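Local coordinates for Rio2 kinase (Chaetomium thermophilum, PDB 4GYI), which probably phosphorylates proteins on serine or threonine with magnesium-bound ATP, as an atypical RIO-family kinase, and acts on the maturing pre-40S ribosomal subunit, at residues L332-A335 and I336-Q339; G150-M153 and Y154-R157; E241-A244 and E245-S248; K168-E172 and E173-V177; R10-A14 and E15-V19. All blocks are in the same frame, centred on the assembly; numbering follows the deposited sequence.

Along the chain the order is interaction 5, 2, 4, 3, 1. Interaction 5 starts helix 14-26 in the N-terminal Rio2 domain of the HTH clan, while interactions 2, 4 and 3 belong to the RIO kinase domain. Helix 149-172 carries both interaction 2, near its start, and interaction 4, at its C-terminal end, with centres about 26 Å apart. Interactions 1 and 2 touch: their centres are about 12 Å apart, and helix 326-341 packs on helix 149-172 through L332, A335 and L155. Interaction 3 is remote, a surface turn about 53 Å from interaction 5 between centres. Helix 326-341, late in the chain, is thereby held against helix 149-172, with the side chain of Q339 about 9 Å from the bound ADP.

Interaction 1 of 5, residues L332-A335 and I336-Q339; sequences LEAA and IREQ
Two successive turns of alpha-helix 326-341 meet here, and the i to i+4 pair L332 and I336 forms the apolar part of the contact. CD1 of I336 reaches back to CG of L332 at 4.0 Å and lies almost as near its CD1 methyl. In L332, CG is anti to the backbone N (chi1 -175°), beside the carbonyl carbon, where CG and CD1 can receive that methyl. Beneath them the backbone bond from I336 N to L332 O is 2.8 Å long and nearly straight. The other edge of I336 is less apolar: its CG2 lies 3.9 Å from OE2 of E333. The E333 chain bends at chi2 and puts OE2 3.6 Å from CB of R337; the charged ends do not meet, and the guanidinium has E333 O and A334 CA over one face. Further on, a water lies 2.6 Å from A335 O and 3.0 Å from Q339 OE1, within hydrogen-bonding reach of both, though its protons may also serve other acceptors. An alanine in place of I336 would probably leave L332 without its methyl neighbour and open a gap toward P260 and Q261. Q339 OE1 accepts from G130 N, and E338 forms a salt bridge with R147. On the inner side of the helix, L332 packs against A159 and K162 of helix 149-172, and A335 against L155 of that same helix.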
loop_
_atom_site.group_PDB
_atom_site.type_symbol
_atom_site.label_atom_id
_atom_site.label_comp_id
_atom_site.label_asym_id
_atom_site.label_seq_id
_atom_site.Cartn_x
_atom_site.Cartn_y
_atom_site.Cartn_z
ATOM N N LEU A 332 -12.470 -4.539 2.408
ATOM C CA LEU A 332 -11.430 -3.534 2.242
ATOM C C LEU A 332 -11.989 -2.113 2.241
ATOM O O LEU A 332 -11.510 -1.273 2.997
ATOM C CB LEU A 332 -10.631 -3.768 0.963
ATOM C CG LEU A 332 -9.427 -2.833 0.764
ATOM C CD1 LEU A 332 -8.427 -2.919 1.957
ATOM C CD2 LEU A 332 -8.748 -3.166 -0.542
ATOM N N GLU A 333 -12.994 -1.832 1.412
ATOM C CA GLU A 333 -13.556 -0.478 1.384
ATOM C C GLU A 333 -14.091 -0.040 2.746
ATOM O O GLU A 333 -13.925 1.113 3.145
ATOM C CB GLU A 333 -14.614 -0.295 0.285
ATOM C CG GLU A 333 -15.062 1.156 0.116
ATOM C CD GLU A 333 -13.896 2.162 0.086
ATOM O OE1 GLU A 333 -13.004 2.041 -0.788
ATOM O OE2 GLU A 333 -13.873 3.081 0.938
ATOM N N ALA A 334 -14.700 -0.959 3.485
ATOM C CA ALA A 334 -15.172 -0.593 4.808
ATOM C C ALA A 334 -13.996 -0.207 5.705
ATOM O O ALA A 334 -14.038 0.815 6.387
ATOM C CB ALA A 334 -15.999 -1.714 5.427
ATOM N N ALA A 335 -12.931 -1.000 5.680
ATOM C CA ALA A 335 -11.773 -0.716 6.527
ATOM C C ALA A 335 -11.145 0.601 6.126
ATOM O O ALA A 335 -10.762 1.411 6.978
ATOM C CB ALA A 335 -10.739 -1.830 6.435
ATOM N N ILE A 336 -11.044 0.813 4.822
ATOM C CA ILE A 336 -10.472 2.054 4.298
ATOM C C ILE A 336 -11.294 3.287 4.622
ATOM O O ILE A 336 -10.750 4.307 5.052
ATOM C CB ILE A 336 -10.207 1.966 2.793
ATOM C CG1 ILE A 336 -8.887 1.220 2.560
ATOM C CG2 ILE A 336 -10.137 3.349 2.168
ATOM C CD1 ILE A 336 -8.524 1.052 1.090
ATOM N N ARG A 337 -12.604 3.189 4.437
ATOM C CA ARG A 337 -13.478 4.329 4.663
ATOM C C ARG A 337 -13.370 4.715 6.138
ATOM O O ARG A 337 -13.266 5.892 6.476
ATOM C CB ARG A 337 -14.912 3.969 4.289
ATOM C CG ARG A 337 -15.814 5.156 3.995
ATOM C CD ARG A 337 -17.241 4.707 3.665
ATOM N NE ARG A 337 -17.794 3.837 4.702
ATOM C CZ ARG A 337 -18.214 2.587 4.501
ATOM N NH1 ARG A 337 -18.166 2.043 3.289
ATOM N NH2 ARG A 337 -18.688 1.879 5.518
ATOM N N GLU A 338 -13.349 3.705 7.004
ATOM C CA GLU A 338 -13.119 3.899 8.434
ATOM C C GLU A 338 -11.795 4.617 8.725
ATOM O O GLU A 338 -11.751 5.490 9.572
ATOM C CB GLU A 338 -13.165 2.550 9.161
ATOM C CG GLU A 338 -12.827 2.595 10.646
ATOM C CD GLU A 338 -12.800 1.202 11.284
ATOM O OE1 GLU A 338 -13.002 1.101 12.516
ATOM O OE2 GLU A 338 -12.575 0.208 10.558
ATOM N N GLN A 339 -10.720 4.247 8.035
ATOM C CA GLN A 339 -9.431 4.914 8.237
ATOM C C GLN A 339 -9.493 6.397 7.887
ATOM O O GLN A 339 -9.066 7.244 8.674
ATOM C CB GLN A 339 -8.320 4.265 7.403
ATOM C CG GLN A 339 -8.022 2.821 7.736
ATOM C CD GLN A 339 -6.977 2.656 8.825
ATOM O OE1 GLN A 339 -6.960 1.644 9.534
ATOM N NE2 GLN A 339 -6.091 3.641 8.954
HETATM O O HOH W 1 -9.830 0.906 9.331
#

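Interaction 2 of 5, residues G150-M153 and Y154-R157; sequences GSWM and YLSR. With EDO (1,2-ethanediol), chain D; EDO (1,2-ethanediol), chain E.
L155 and W152, three residues apart on helix 149-172, make the close apolar part of this contact. The CD1 methyl of L155 lies 3.8 Å from CE3 of the indole, approaching its six-membered ring obliquely. CG of L155 is anti to its carbonyl carbon (chi1 -71°), a turn that also brings it 3.2 Å from S151 O. The same oxygen accepts L155 N and lies in plane at the edge of the Y154 ring, 3.8 Å from CD2. Beyond this, D331 of helix 326-341 covers L155, and W152 NE1 donates to L144 O. S156 is also held here: OG pairs with L129 N and shares a 2.6 Å hydrogen bond with O1 of a 1,2-ethanediol, probably from the crystallisation liquor.

R157 marks the looser side: in the one of two conformers described, NE lies very close to O1 of a second ethanediol and NH2 bonds it weakly, a doubtful contact. Packing and hydrogen bonds thus hold L155, W152 and S156, whereas the R157 guanidinium meets a probable additive.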
loop_
_atom_site.group_PDB
_atom_site.type_symbol
_atom_site.label_atom_id
_atom_site.label_comp_id
_atom_site.label_asym_id
_atom_site.label_seq_id
_atom_site.Cartn_x
_atom_site.Cartn_y
_atom_site.Cartn_z
ATOM N N GLY A 150 -5.379 -11.145 13.067
ATOM C CA GLY A 150 -5.530 -11.820 11.794
ATOM C C GLY A 150 -6.421 -11.028 10.852
ATOM O O GLY A 150 -6.187 -11.009 9.654
ATOM N N SER A 151 -7.440 -10.361 11.379
ATOM C CA SER A 151 -8.309 -9.562 10.511
ATOM C C SER A 151 -7.571 -8.357 9.934
ATOM O O SER A 151 -7.687 -8.081 8.740
ATOM C CB SER A 151 -9.588 -9.112 11.222
ATOM O OG SER A 151 -10.318 -10.222 11.707
ATOM N N TRP A 152 -6.807 -7.642 10.758
ATOM C CA TRP A 152 -6.028 -6.505 10.234
ATOM C C TRP A 152 -5.002 -6.932 9.191
ATOM O O TRP A 152 -4.807 -6.253 8.192
ATOM C CB TRP A 152 -5.338 -5.716 11.348
ATOM C CG TRP A 152 -6.290 -4.919 12.198
ATOM C CD1 TRP A 152 -6.471 -5.037 13.539
ATOM C CD2 TRP A 152 -7.197 -3.899 11.756
ATOM N NE1 TRP A 152 -7.424 -4.144 13.965
ATOM C CE2 TRP A 152 -7.880 -3.428 12.891
ATOM C CE3 TRP A 152 -7.495 -3.336 10.512
ATOM C CZ2 TRP A 152 -8.863 -2.422 12.823
ATOM C CZ3 TRP A 152 -8.468 -2.327 10.448
ATOM C CH2 TRP A 152 -9.143 -1.893 11.594
ATOM N N MET A 153 -4.366 -8.073 9.435
ATOM C CA MET A 153 -3.393 -8.644 8.514
ATOM C C MET A 153 -4.065 -8.981 7.209
ATOM O O MET A 153 -3.545 -8.664 6.153
ATOM C CB MET A 153 -2.769 -9.917 9.094
ATOM C CG MET A 153 -1.731 -9.650 10.162
ATOM S SD MET A 153 -1.140 -11.228 10.831
ATOM C CE MET A 153 -0.001 -10.637 12.046
ATOM N N TYR A 154 -5.236 -9.615 7.290
ATOM C CA TYR A 154 -6.009 -9.960 6.100
ATOM C C TYR A 154 -6.372 -8.722 5.294
ATOM O O TYR A 154 -6.277 -8.730 4.072
ATOM C CB TYR A 154 -7.264 -10.725 6.519
ATOM C CG TYR A 154 -8.472 -10.671 5.595
ATOM C CD1 TYR A 154 -8.578 -11.514 4.494
ATOM C CD2 TYR A 154 -9.545 -9.833 5.880
ATOM C CE1 TYR A 154 -9.717 -11.502 3.675
ATOM C CE2 TYR A 154 -10.684 -9.806 5.076
ATOM C CZ TYR A 154 -10.763 -10.643 3.973
ATOM O OH TYR A 154 -11.888 -10.608 3.175
ATOM N N LEU A 155 -6.782 -7.659 5.986
ATOM C CA LEU A 155 -7.195 -6.426 5.323
ATOM C C LEU A 155 -6.017 -5.724 4.648
ATOM O O LEU A 155 -6.167 -5.127 3.581
ATOM C CB LEU A 155 -7.837 -5.493 6.338
ATOM C CG LEU A 155 -9.216 -5.982 6.806
ATOM C CD1 LEU A 155 -9.646 -5.272 8.089
ATOM C CD2 LEU A 155 -10.284 -5.805 5.684
ATOM N N SER A 156 -4.846 -5.784 5.278
ATOM C CA SER A 156 -3.667 -5.144 4.711
ATOM C C SER A 156 -3.172 -5.930 3.510
ATOM O O SER A 156 -2.592 -5.344 2.585
ATOM C CB SER A 156 -2.565 -4.975 5.746
ATOM O OG SER A 156 -2.872 -3.916 6.623
ATOM N N ARG A 157 -3.403 -7.244 3.516
ATOM C CA ARG A 157 -3.108 -8.094 2.358
ATOM C C ARG A 157 -3.947 -7.627 1.188
ATOM O O ARG A 157 -3.453 -7.460 0.077
ATOM C CB ARG A 157 -3.471 -9.563 2.629
ATOM C CG ARG A 157 -2.314 -10.473 2.983
ATOM C CD ARG A 157 -2.732 -11.940 2.895
ATOM N NE ARG A 157 -2.823 -12.412 1.514
ATOM C CZ ARG A 157 -3.945 -12.811 0.923
ATOM N NH1 ARG A 157 -5.094 -12.799 1.586
ATOM N NH2 ARG A 157 -3.918 -13.230 -0.336
HETATM C C1 EDO D . -1.608 -4.981 9.894
HETATM O O1 EDO D . -2.108 -3.886 9.120
HETATM C C2 EDO D . -0.093 -4.999 9.788
HETATM O O2 EDO D . 0.250 -4.916 8.416
HETATM C C1 EDO E . 0.443 -13.620 -0.195
HETATM O O1 EDO E . -0.881 -13.348 0.300
HETATM C C2 EDO E . 0.651 -12.954 -1.551
HETATM O O2 EDO E . -0.204 -11.808 -1.681
#

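Interaction 3 of 5, residues E241-A244 and E245-S248; sequences EKDA and EDPS
K242 and P247 meet across the surface turn that joins strands 236-242 and 250-256. The lysine is the last residue of its strand, and its aliphatic chain, not its ammonium group, does the touching. CD lies 3.6 Å from CB of the proline ring and 3.4 Å from P247 O, the two side chains passing at a slant, while NZ heads away from the turn.

At D243 the side chain swings forward, with CG anti to the backbone N (chi1 -175°), and this places OD2 3.3 Å from E245 N. The resulting hydrogen bond is weak, at an N-H...O angle of 149°. OD2 of D243 also lies 3.7 Å from E245 CB, and D243 CB is 3.4 Å from D246 O. A244 then carries the chain round the bend.

Within the returning segment, S248 OG donates to D246 OD2 at 2.9 Å, reaching it from above the carboxylate plane. D246 O accepts from S249 OG, and D243 and S249 are joined by backbone bonding. With D243 OD2 and D246 OD1 only 4.4 Å apart, the two carboxylates probably repel mildly, an effect likely to be eased by the hydrogen bonds that D243 OD2 and D246 OD2 accept.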
loop_
_atom_site.group_PDB
_atom_site.type_symbol
_atom_site.label_atom_id
_atom_site.label_comp_id
_atom_site.label_asym_id
_atom_site.label_seq_id
_atom_site.Cartn_x
_atom_site.Cartn_y
_atom_site.Cartn_z
ATOM N N GLU A 241 12.369 19.189 -13.819
ATOM C CA GLU A 241 13.435 19.101 -14.818
ATOM C C GLU A 241 13.821 20.467 -15.366
ATOM O O GLU A 241 12.963 21.251 -15.786
ATOM C CB GLU A 241 13.037 18.174 -15.968
ATOM C CG GLU A 241 12.879 16.711 -15.564
ATOM C CD GLU A 241 11.974 15.946 -16.510
ATOM O OE1 GLU A 241 11.717 16.455 -17.622
ATOM O OE2 GLU A 241 11.511 14.846 -16.139
ATOM N N LYS A 242 15.118 20.756 -15.351
ATOM C CA LYS A 242 15.595 21.974 -15.977
ATOM C C LYS A 242 15.497 21.830 -17.491
ATOM O O LYS A 242 15.841 20.786 -18.058
ATOM C CB LYS A 242 17.029 22.297 -15.558
ATOM C CG LYS A 242 17.194 22.634 -14.084
ATOM C CD LYS A 242 18.320 23.644 -13.881
ATOM C CE LYS A 242 18.920 23.560 -12.484
ATOM N NZ LYS A 242 19.718 22.313 -12.292
ATOM N N ASP A 243 15.022 22.884 -18.137
ATOM C CA ASP A 243 14.843 22.885 -19.578
ATOM C C ASP A 243 16.179 22.967 -20.312
ATOM O O ASP A 243 17.096 23.671 -19.880
ATOM C CB ASP A 243 13.952 24.051 -20.002
ATOM C CG ASP A 243 13.636 24.021 -21.480
ATOM O OD1 ASP A 243 13.088 22.996 -21.941
ATOM O OD2 ASP A 243 13.957 25.006 -22.182
ATOM N N ALA A 244 16.265 22.255 -21.436
ATOM C CA ALA A 244 17.482 22.177 -22.242
ATOM C C ALA A 244 18.001 23.531 -22.691
ATOM O O ALA A 244 19.215 23.738 -22.759
ATOM C CB ALA A 244 17.261 21.279 -23.454
ATOM N N GLU A 245 17.088 24.449 -23.002
ATOM C CA GLU A 245 17.481 25.743 -23.570
ATOM C C GLU A 245 17.820 26.798 -22.524
ATOM O O GLU A 245 18.841 27.480 -22.640
ATOM C CB GLU A 245 16.433 26.272 -24.550
ATOM C CG GLU A 245 16.886 26.193 -25.987
ATOM C CD GLU A 245 16.252 27.250 -26.851
ATOM O OE1 GLU A 245 15.015 27.392 -26.792
ATOM O OE2 GLU A 245 16.997 27.949 -27.576
ATOM N N ASP A 246 16.967 26.951 -21.512
ATOM C CA ASP A 246 17.373 27.737 -20.348
ATOM C C ASP A 246 16.962 27.099 -19.022
ATOM O O ASP A 246 15.809 26.691 -18.830
ATOM C CB ASP A 246 17.008 29.232 -20.467
ATOM C CG ASP A 246 15.640 29.561 -19.919
ATOM O OD1 ASP A 246 14.666 28.873 -20.290
ATOM O OD2 ASP A 246 15.543 30.523 -19.126
ATOM N N PRO A 247 17.933 26.981 -18.110
ATOM C CA PRO A 247 17.779 26.217 -16.869
ATOM C C PRO A 247 16.987 26.968 -15.797
ATOM O O PRO A 247 16.571 26.358 -14.811
ATOM C CB PRO A 247 19.222 25.989 -16.432
ATOM C CG PRO A 247 19.950 27.196 -16.941
ATOM C CD PRO A 247 19.271 27.587 -18.230
ATOM N N SER A 248 16.782 28.266 -15.994
ATOM C CA SER A 248 15.897 29.045 -15.136
ATOM C C SER A 248 14.487 28.451 -15.100
ATOM O O SER A 248 13.860 28.394 -14.044
ATOM C CB SER A 248 15.827 30.500 -15.609
ATOM O OG SER A 248 14.640 30.738 -16.353
#

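Interaction 4 of 5, residues K168-E172 and E173-V177; sequences KALYE and EGFPV
L170 lays its CD2 methyl over one face of the F175 ring, a CH-pi contact 3.7 Å from the centroid and 14° off the ring normal. With CG of F175 anti to its carbonyl carbon (chi1 -77°), the ring folds back beside the helix end, and its CB comes 3.2 Å from L170 O. V177 closes over the same turn: CG1 lies 4.0 Å from L170 CB, while CG2 meets Y171 CB at 3.8 Å.

The backbone positions these groups through a Schellman motif that ends helix 149-172. F175 N donates to L170 O (3.0 Å) and G174 N to Y171 O (3.2 Å), the latter from above the carbonyl plane. G174 has positive phi (94°), where a side chain would jam against the preceding carbonyl oxygen. One water donates to both Y171 O and F175 O.

Farther out, R220 makes a cation-pi contact with F175, and H224 meets its ring edge-to-face. Replacing F175 with a serine would probably leave L170 CD2 without its ring face and R220 without its aromatic partner. L170 O and Y171 O thus accept backbone N-H groups, with water added at Y171 O, while the ring links apolar packing to a positive charge.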
loop_
_atom_site.group_PDB
_atom_site.type_symbol
_atom_site.label_atom_id
_atom_site.label_comp_id
_atom_site.label_asym_id
_atom_site.label_seq_id
_atom_site.Cartn_x
_atom_site.Cartn_y
_atom_site.Cartn_z
ATOM N N LYS A 168 -0.382 -1.810 -11.746
ATOM C CA LYS A 168 -0.124 -2.491 -13.010
ATOM C C LYS A 168 -1.001 -1.967 -14.146
ATOM O O LYS A 168 -0.501 -1.654 -15.236
ATOM C CB LYS A 168 -0.335 -4.006 -12.898
ATOM C CG LYS A 168 0.815 -4.780 -12.290
ATOM C CD LYS A 168 0.597 -6.274 -12.458
ATOM C CE LYS A 168 0.504 -6.654 -13.939
ATOM N NZ LYS A 168 -0.037 -8.032 -14.199
ATOM N N ALA A 169 -2.307 -1.904 -13.914
ATOM C CA ALA A 169 -3.226 -1.464 -14.966
ATOM C C ALA A 169 -2.861 -0.055 -15.410
ATOM O O ALA A 169 -2.817 0.240 -16.598
ATOM C CB ALA A 169 -4.697 -1.512 -14.482
ATOM N N LEU A 170 -2.571 0.812 -14.448
ATOM C CA LEU A 170 -2.336 2.211 -14.767
ATOM C C LEU A 170 -1.002 2.358 -15.464
ATOM O O LEU A 170 -0.869 3.112 -16.420
ATOM C CB LEU A 170 -2.372 3.069 -13.499
ATOM C CG LEU A 170 -3.769 3.207 -12.905
ATOM C CD1 LEU A 170 -3.706 3.773 -11.508
ATOM C CD2 LEU A 170 -4.624 4.086 -13.813
ATOM N N TYR A 171 -0.011 1.633 -14.971
ATOM C CA TYR A 171 1.323 1.699 -15.550
ATOM C C TYR A 171 1.313 1.233 -17.012
ATOM O O TYR A 171 1.942 1.847 -17.871
ATOM C CB TYR A 171 2.298 0.855 -14.736
ATOM C CG TYR A 171 3.715 0.928 -15.242
ATOM C CD1 TYR A 171 4.527 2.003 -14.925
ATOM C CD2 TYR A 171 4.242 -0.080 -16.044
ATOM C CE1 TYR A 171 5.825 2.084 -15.393
ATOM C CE2 TYR A 171 5.543 -0.009 -16.513
ATOM C CZ TYR A 171 6.328 1.078 -16.184
ATOM O OH TYR A 171 7.628 1.157 -16.639
ATOM N N GLU A 172 0.586 0.159 -17.293
ATOM C CA GLU A 172 0.533 -0.386 -18.653
ATOM C C GLU A 172 -0.276 0.494 -19.616
ATOM O O GLU A 172 0.019 0.553 -20.807
ATOM C CB GLU A 172 0.032 -1.829 -18.633
ATOM C CG GLU A 172 1.060 -2.808 -18.065
ATOM C CD GLU A 172 0.433 -4.092 -17.522
ATOM O OE1 GLU A 172 -0.811 -4.137 -17.355
ATOM O OE2 GLU A 172 1.189 -5.056 -17.250
ATOM N N GLU A 173 -1.269 1.208 -19.100
ATOM C CA GLU A 173 -1.997 2.162 -19.929
ATOM C C GLU A 173 -1.232 3.442 -20.256
ATOM O O GLU A 173 -1.708 4.262 -21.037
ATOM C CB GLU A 173 -3.337 2.517 -19.297
ATOM C CG GLU A 173 -4.333 1.408 -19.393
ATOM C CD GLU A 173 -4.469 0.901 -20.813
ATOM O OE1 GLU A 173 -3.983 -0.220 -21.083
ATOM O OE2 GLU A 173 -5.049 1.629 -21.651
ATOM N N GLY A 174 -0.062 3.626 -19.660
ATOM C CA GLY A 174 0.711 4.833 -19.892
ATOM C C GLY A 174 0.502 5.964 -18.887
ATOM O O GLY A 174 0.931 7.092 -19.131
ATOM N N PHE A 175 -0.154 5.682 -17.764
ATOM C CA PHE A 175 -0.307 6.681 -16.693
ATOM C C PHE A 175 1.014 6.917 -15.953
ATOM O O PHE A 175 1.833 6.001 -15.834
ATOM C CB PHE A 175 -1.338 6.236 -15.676
ATOM C CG PHE A 175 -2.748 6.397 -16.130
ATOM C CD1 PHE A 175 -3.490 7.500 -15.746
ATOM C CD2 PHE A 175 -3.350 5.427 -16.917
ATOM C CE1 PHE A 175 -4.802 7.646 -16.148
ATOM C CE2 PHE A 175 -4.662 5.566 -17.324
ATOM C CZ PHE A 175 -5.390 6.677 -16.940
ATOM N N PRO A 176 1.226 8.148 -15.452
ATOM C CA PRO A 176 2.463 8.425 -14.705
ATOM C C PRO A 176 2.348 7.913 -13.251
ATOM O O PRO A 176 1.893 8.617 -12.367
ATOM C CB PRO A 176 2.566 9.945 -14.760
ATOM C CG PRO A 176 1.109 10.413 -14.835
ATOM C CD PRO A 176 0.371 9.341 -15.608
ATOM N N VAL A 177 2.739 6.664 -13.032
ATOM C CA VAL A 177 2.645 6.050 -11.727
ATOM C C VAL A 177 3.951 5.293 -11.579
ATOM O O VAL A 177 4.665 5.110 -12.559
ATOM C CB VAL A 177 1.454 5.076 -11.654
ATOM C CG1 VAL A 177 0.123 5.819 -11.898
ATOM C CG2 VAL A 177 1.641 3.913 -12.649
HETATM O O HOH W 2 3.005 4.218 -17.527
#

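Interaction 5 of 5, residues R10-A14 and E15-V19; sequences RHLTA and EDWRV
T13 and D16 form a capping box at the start of helix 14-26, in the N-terminal Rio2 domain of the HTH clan, with T13 as the N-cap. T13 N donates to D16 OD2 at 2.9 Å in an almost straight bond (177°), reaching the oxygen from above the carboxylate plane. In return D16 N makes a weak bond to T13 OG1, 3.2 Å long. The threonine hydroxyl lies between its backbone N and carbonyl carbon (chi1 64°), a setting that turns it toward D16 N. The other carboxylate oxygen, D16 OD1, accepts from S54 OG of helix 51-60.

L12, just ahead of the cap, can be followed outward. Its CB lies 3.6 Å from W17 NE1, at the five-membered end of the indole. From CG the two methyls part: CD2 goes to the capping aspartate, 3.8 Å from OD2, and CD1 goes over the indole. There CD1 makes a CH-pi contact with the six-membered ring, 4.1 Å from its centroid and 24° off the normal, set toward the rim. The two side chains cross at about a right angle.

Helix 79-92 adds Y84 beside L12 and W17, and H88 stacks on the indole. At the indole's edge, in the ring plane, a water accepts from W17 NE1 at 3.0 Å and donates to L12 O at 2.6 Å.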
loop_
_atom_site.group_PDB
_atom_site.type_symbol
_atom_site.label_atom_id
_atom_site.label_comp_id
_atom_site.label_asym_id
_atom_site.label_seq_id
_atom_site.Cartn_x
_atom_site.Cartn_y
_atom_site.Cartn_z
ATOM N N ARG A 10 18.708 -12.149 9.955
ATOM C CA ARG A 10 19.840 -13.008 9.604
ATOM C C ARG A 10 20.188 -14.071 10.644
ATOM O O ARG A 10 20.821 -15.075 10.319
ATOM C CB ARG A 10 21.069 -12.175 9.249
ATOM C CG ARG A 10 21.049 -11.701 7.820
ATOM C CD ARG A 10 21.040 -10.199 7.744
ATOM N NE ARG A 10 22.391 -9.656 7.641
ATOM C CZ ARG A 10 23.040 -9.064 8.637
ATOM N NH1 ARG A 10 22.466 -8.928 9.826
ATOM N NH2 ARG A 10 24.263 -8.600 8.439
ATOM N N HIS A 11 19.779 -13.855 11.889
ATOM C CA HIS A 11 19.907 -14.885 12.917
ATOM C C HIS A 11 19.054 -16.115 12.584
ATOM O O HIS A 11 19.341 -17.220 13.050
ATOM C CB HIS A 11 19.500 -14.338 14.292
ATOM C CG HIS A 11 20.509 -13.418 14.909
ATOM N ND1 HIS A 11 20.176 -12.479 15.862
ATOM C CD2 HIS A 11 21.845 -13.298 14.715
ATOM C CE1 HIS A 11 21.260 -11.816 16.223
ATOM N NE2 HIS A 11 22.287 -12.295 15.544
ATOM N N LEU A 12 18.009 -15.928 11.778
ATOM C CA LEU A 12 17.043 -17.000 11.535
ATOM C C LEU A 12 17.574 -18.095 10.616
ATOM O O LEU A 12 18.112 -17.811 9.544
ATOM C CB LEU A 12 15.730 -16.435 10.992
ATOM C CG LEU A 12 15.021 -15.478 11.957
ATOM C CD1 LEU A 12 13.798 -14.859 11.321
ATOM C CD2 LEU A 12 14.626 -16.215 13.216
ATOM N N THR A 13 17.412 -19.346 11.051
ATOM C CA THR A 13 17.854 -20.514 10.289
ATOM C C THR A 13 16.797 -20.964 9.296
ATOM O O THR A 13 15.697 -20.410 9.246
ATOM C CB THR A 13 18.146 -21.718 11.197
ATOM O OG1 THR A 13 16.935 -22.133 11.833
ATOM C CG2 THR A 13 19.181 -21.364 12.256
ATOM N N ALA A 14 17.132 -21.985 8.516
ATOM C CA ALA A 14 16.232 -22.485 7.482
ATOM C C ALA A 14 14.925 -23.010 8.071
ATOM O O ALA A 14 13.837 -22.693 7.572
ATOM C CB ALA A 14 16.919 -23.556 6.647
ATOM N N GLU A 15 15.021 -23.793 9.142
ATOM C CA GLU A 15 13.795 -24.224 9.809
ATOM C C GLU A 15 13.229 -23.209 10.819
ATOM O O GLU A 15 12.197 -23.456 11.430
ATOM C CB GLU A 15 13.904 -25.639 10.399
ATOM C CG GLU A 15 13.253 -26.710 9.501
ATOM C CD GLU A 15 12.337 -27.674 10.260
ATOM O OE1 GLU A 15 11.666 -28.506 9.604
ATOM O OE2 GLU A 15 12.284 -27.604 11.508
ATOM N N ASP A 16 13.880 -22.067 10.993
ATOM C CA ASP A 16 13.198 -20.981 11.695
ATOM C C ASP A 16 12.169 -20.402 10.744
ATOM O O ASP A 16 11.031 -20.108 11.128
ATOM C CB ASP A 16 14.161 -19.899 12.157
ATOM C CG ASP A 16 14.963 -20.318 13.363
ATOM O OD1 ASP A 16 14.526 -21.254 14.060
ATOM O OD2 ASP A 16 16.028 -19.716 13.610
ATOM N N TRP A 17 12.576 -20.260 9.489
ATOM C CA TRP A 17 11.672 -19.820 8.437
ATOM C C TRP A 17 10.517 -20.794 8.195
ATOM O O TRP A 17 9.366 -20.387 8.045
ATOM C CB TRP A 17 12.452 -19.544 7.156
ATOM C CG TRP A 17 13.282 -18.304 7.278
ATOM C CD1 TRP A 17 14.636 -18.226 7.394
ATOM C CD2 TRP A 17 12.792 -16.961 7.366
ATOM N NE1 TRP A 17 15.025 -16.913 7.513
ATOM C CE2 TRP A 17 13.911 -16.116 7.493
ATOM C CE3 TRP A 17 11.513 -16.389 7.325
ATOM C CZ2 TRP A 17 13.790 -14.726 7.581
ATOM C CZ3 TRP A 17 11.393 -15.009 7.411
ATOM C CH2 TRP A 17 12.523 -14.195 7.536
ATOM N N ARG A 18 10.829 -22.081 8.183
ATOM C CA ARG A 18 9.841 -23.121 7.930
ATOM C C ARG A 18 8.747 -23.154 9.005
ATOM O O ARG A 18 7.573 -23.346 8.702
ATOM C CB ARG A 18 10.550 -24.474 7.838
ATOM C CG ARG A 18 9.696 -25.579 7.262
ATOM C CD ARG A 18 10.481 -26.891 7.118
ATOM N NE ARG A 18 9.709 -27.869 6.357
ATOM C CZ ARG A 18 9.748 -27.972 5.033
ATOM N NH1 ARG A 18 10.543 -27.171 4.334
ATOM N NH2 ARG A 18 9.006 -28.880 4.408
ATOM N N VAL A 19 9.145 -22.970 10.259
ATOM C CA VAL A 19 8.209 -22.920 11.377
ATOM C C VAL A 19 7.385 -21.623 11.354
ATOM O O VAL A 19 6.167 -21.647 11.560
ATOM C CB VAL A 19 8.951 -23.080 12.726
ATOM C CG1 VAL A 19 8.012 -22.867 13.898
ATOM C CG2 VAL A 19 9.574 -24.457 12.811
HETATM O O HOH W 3 17.867 -15.881 7.827
#